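Local coordinates for pfam DUF1093 family protein (Bacillus subtilis, PDB 3NPP) that is of unknown function, a DUF1093 family protein (YxeA) represented here without its N-terminal part, which probably includes a signal sequence, at residues G26-T31 and G49-K54. Residues are numbered along the deposited sequence; the frame is centred on the assembly and turned at random.
Sequences GGTEYT and GKELRK. With SO4 (sulfate ion), chain I.
G49 CA lies 3.6 Å from G26 O in a bent C-H...O contact. K50 follows with its backbone: its carbonyl O lies 3.8 Å from T28 CB, while its NZ hydrogen-bonds a glycerol, probably from the crystallisation liquor. At E51 the CG methylene sits against T28 OG1 (3.4 Å), the glutamate chain running roughly perpendicular to the threonine side chain. Beyond CG the chain runs extended, and a water donates to OE2 while also hydrogen-bonding T28 OG1. Segment 49-54, in the loop that follows strand 41-48, an outer strand, within this chain, of an antiparallel three-stranded sheet, turns back against the central strand 27-35 on the way to strand 57-63 of the second sheet. L52 N donates a nearly straight hydrogen bond (2.9 Å, 166°) to Y30 OH, and a second water, in the plane of the tyrosine ring at its edge, links that hydroxyl to L52 O. With CG anti to its carbonyl carbon (chi1 -58°), L52 sets CD1 3.7 Å from Y30 CE1; I16 touches both side chains. A phenylalanine in place of Y30 would probably keep much of this apolar contact but leave L52 N without its acceptor and the bridging water without its hydroxyl anchor.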
ATOM      1  N   GLY A  26      -0.137 -24.108  -1.513  1.00 31.19           N
ATOM      2  CA  GLY A  26       1.097 -23.923  -0.763  1.00 29.55           C
ATOM      3  C   GLY A  26       1.144 -22.831   0.291  1.00 28.63           C
ATOM      4  O   GLY A  26       2.226 -22.456   0.713  1.00 28.80           O
ATOM      5  N   GLY A  27      -0.015 -22.315   0.713  1.00 27.86           N
ATOM      6  CA  GLY A  27      -0.075 -21.200   1.671  1.00 26.26           C
ATOM      7  C   GLY A  27      -0.573 -21.616   3.043  1.00 25.94           C
ATOM      8  O   GLY A  27      -1.316 -22.609   3.183  1.00 27.46           O
ATOM      9  N   THR A  28      -0.207 -20.834   4.042  1.00 24.81           N
ATOM     10  CA  THR A  28      -0.736 -20.963   5.396  1.00 24.63           C
ATOM     11  C   THR A  28      -1.136 -19.557   5.858  1.00 23.55           C
ATOM     12  O   THR A  28      -0.322 -18.650   5.840  1.00 23.24           O
ATOM     13  CB  THR A  28       0.287 -21.622   6.325  1.00 24.97           C
ATOM     14  OG1 THR A  28       0.648 -22.901   5.786  1.00 27.30           O
ATOM     15  CG2 THR A  28      -0.275 -21.820   7.758  1.00 24.28           C
ATOM     16  N   GLU A  29      -2.403 -19.393   6.228  1.00 22.95           N
ATOM     17  CA  GLU A  29      -2.942 -18.140   6.719  1.00 22.55           C
ATOM     18  C   GLU A  29      -2.875 -18.094   8.253  1.00 22.98           C
ATOM     19  O   GLU A  29      -3.141 -19.099   8.890  1.00 23.15           O
ATOM     20  CB  GLU A  29      -4.393 -18.050   6.302  1.00 23.53           C
ATOM     21  CG  GLU A  29      -5.018 -16.680   6.564  1.00 24.07           C
ATOM     22  CD  GLU A  29      -6.404 -16.539   5.996  1.00 29.97           C
ATOM     23  OE1 GLU A  29      -6.945 -17.540   5.450  1.00 27.83           O
ATOM     24  OE2 GLU A  29      -6.936 -15.386   6.061  1.00 31.54           O
ATOM     25  N   TYR A  30      -2.546 -16.930   8.823  1.00 22.47           N
ATOM     26  CA  TYR A  30      -2.634 -16.688  10.273  1.00 23.69           C
ATOM     27  C   TYR A  30      -3.389 -15.400  10.472  1.00 23.66           C
ATOM     28  O   TYR A  30      -3.172 -14.465   9.719  1.00 23.33           O
ATOM     29  CB  TYR A  30      -1.241 -16.551  10.901  1.00 24.08           C
ATOM     30  CG  TYR A  30      -0.430 -17.808  10.781  1.00 24.90           C
ATOM     31  CD1 TYR A  30       0.356 -18.044   9.659  1.00 24.41           C
ATOM     32  CD2 TYR A  30      -0.471 -18.786  11.775  1.00 25.41           C
ATOM     33  CE1 TYR A  30       1.114 -19.239   9.547  1.00 26.33           C
ATOM     34  CE2 TYR A  30       0.258 -19.959  11.655  1.00 26.89           C
ATOM     35  CZ  TYR A  30       1.045 -20.177  10.534  1.00 25.54           C
ATOM     36  OH  TYR A  30       1.742 -21.366  10.399  1.00 28.73           O
ATOM     37  N   THR A  31      -4.312 -15.373  11.429  1.00 24.39           N
ATOM     38  CA  THR A  31      -4.947 -14.131  11.890  1.00 24.93           C
ATOM     39  C   THR A  31      -4.688 -14.031  13.378  1.00 26.23           C
ATOM     40  O   THR A  31      -5.237 -14.811  14.149  1.00 26.31           O
ATOM     41  CB  THR A  31      -6.444 -14.108  11.603  1.00 26.29           C
ATOM     42  OG1 THR A  31      -6.658 -14.079  10.190  1.00 26.57           O
ATOM     43  CG2 THR A  31      -7.102 -12.852  12.232  1.00 26.60           C
ATOM     44  N   GLY A  49       4.412 -18.973   2.904  1.00 25.71           N
ATOM     45  CA  GLY A  49       4.564 -20.100   1.981  1.00 26.23           C
ATOM     46  C   GLY A  49       4.943 -21.419   2.624  1.00 28.56           C
ATOM     47  O   GLY A  49       5.214 -22.388   1.901  1.00 28.03           O
ATOM     48  N   LYS A  50       5.025 -21.450   3.978  1.00 29.39           N
ATOM     49  CA  LYS A  50       5.163 -22.673   4.748  1.00 31.60           C
ATOM     50  C   LYS A  50       4.452 -22.502   6.095  1.00 31.70           C
ATOM     51  O   LYS A  50       4.119 -21.360   6.499  1.00 30.56           O
ATOM     52  CB  LYS A  50       6.658 -22.987   4.975  1.00 32.75           C
ATOM     53  CG  LYS A  50       7.437 -21.922   5.815  1.00 34.81           C
ATOM     54  CD  LYS A  50       8.949 -22.073   5.626  1.00 39.20           C
ATOM     55  CE  LYS A  50       9.759 -21.331   6.700  1.00 41.02           C
ATOM     56  NZ  LYS A  50      11.127 -20.872   6.177  1.00 41.98           N
ATOM     57  N   GLU A  51       4.214 -23.628   6.780  1.00 32.23           N
ATOM     58  CA  GLU A  51       3.700 -23.596   8.148  1.00 33.10           C
ATOM     59  C   GLU A  51       4.800 -23.157   9.083  1.00 32.22           C
ATOM     60  O   GLU A  51       5.883 -23.692   9.039  1.00 32.70           O
ATOM     61  CB  GLU A  51       3.172 -24.955   8.586  1.00 34.58           C
ATOM     62  CG  GLU A  51       1.917 -25.319   7.867  1.00 39.43           C
ATOM     63  CD  GLU A  51       1.431 -26.732   8.168  1.00 45.97           C
ATOM     64  OE1 GLU A  51       1.854 -27.305   9.204  1.00 48.30           O
ATOM     65  OE2 GLU A  51       0.613 -27.243   7.356  1.00 48.12           O
ATOM     66  N   LEU A  52       4.501 -22.169   9.911  1.00 31.41           N
ATOM     67  CA  LEU A  52       5.466 -21.554  10.786  1.00 31.10           C
ATOM     68  C   LEU A  52       5.517 -22.316  12.116  1.00 32.17           C
ATOM     69  O   LEU A  52       4.541 -22.956  12.524  1.00 32.50           O
ATOM     70  CB  LEU A  52       5.103 -20.095  11.013  1.00 29.49           C
ATOM     71  CG  LEU A  52       5.006 -19.209   9.765  1.00 27.98           C
ATOM     72  CD1 LEU A  52       4.468 -17.844  10.141  1.00 25.59           C
ATOM     73  CD2 LEU A  52       6.375 -19.089   9.028  1.00 28.44           C
ATOM     74  N   ARG A  53       6.653 -22.208  12.789  1.00 32.70           N
ATOM     75  CA  ARG A  53       6.912 -22.948  14.031  1.00 34.65           C
ATOM     76  C   ARG A  53       6.058 -22.345  15.147  1.00 34.11           C
ATOM     77  O   ARG A  53       6.005 -21.132  15.293  1.00 32.04           O
ATOM     78  CB  ARG A  53       8.400 -22.877  14.374  1.00 35.37           C
ATOM     79  CG  ARG A  53       8.833 -23.711  15.591  1.00 39.48           C
ATOM     80  CD  ARG A  53      10.358 -23.712  15.759  1.00 40.98           C
ATOM     81  N   LYS A  54       5.333 -23.200  15.872  1.00 36.01           N
ATOM     82  CA  LYS A  54       4.524 -22.777  17.042  1.00 36.79           C
ATOM     83  C   LYS A  54       5.374 -21.961  18.060  1.00 35.63           C
ATOM     84  O   LYS A  54       6.515 -22.307  18.330  1.00 36.00           O
ATOM     85  CB  LYS A  54       3.914 -24.004  17.752  1.00 39.41           C
ATOM     86  CG  LYS A  54       2.908 -23.654  18.879  1.00 42.43           C
TER
HETATM   87  S   SO4 I 209      -1.617 -27.444  -2.004  1.00 50.87           S
HETATM   88  O1  SO4 I 209      -2.404 -26.656  -1.098  1.00 53.34           O
HETATM   89  O2  SO4 I 209      -1.671 -28.830  -1.613  1.00 52.95           O
HETATM   90  O3  SO4 I 209      -2.131 -27.285  -3.358  1.00 52.80           O
HETATM   91  O4  SO4 I 209      -0.231 -27.007  -1.876  1.00 54.43           O
HETATM   92  O   HOH W   1      -0.833 -25.000   5.631  1.00 27.55           O
HETATM   93  O   HOH W   2       1.686 -23.003  12.458  1.00 37.71           O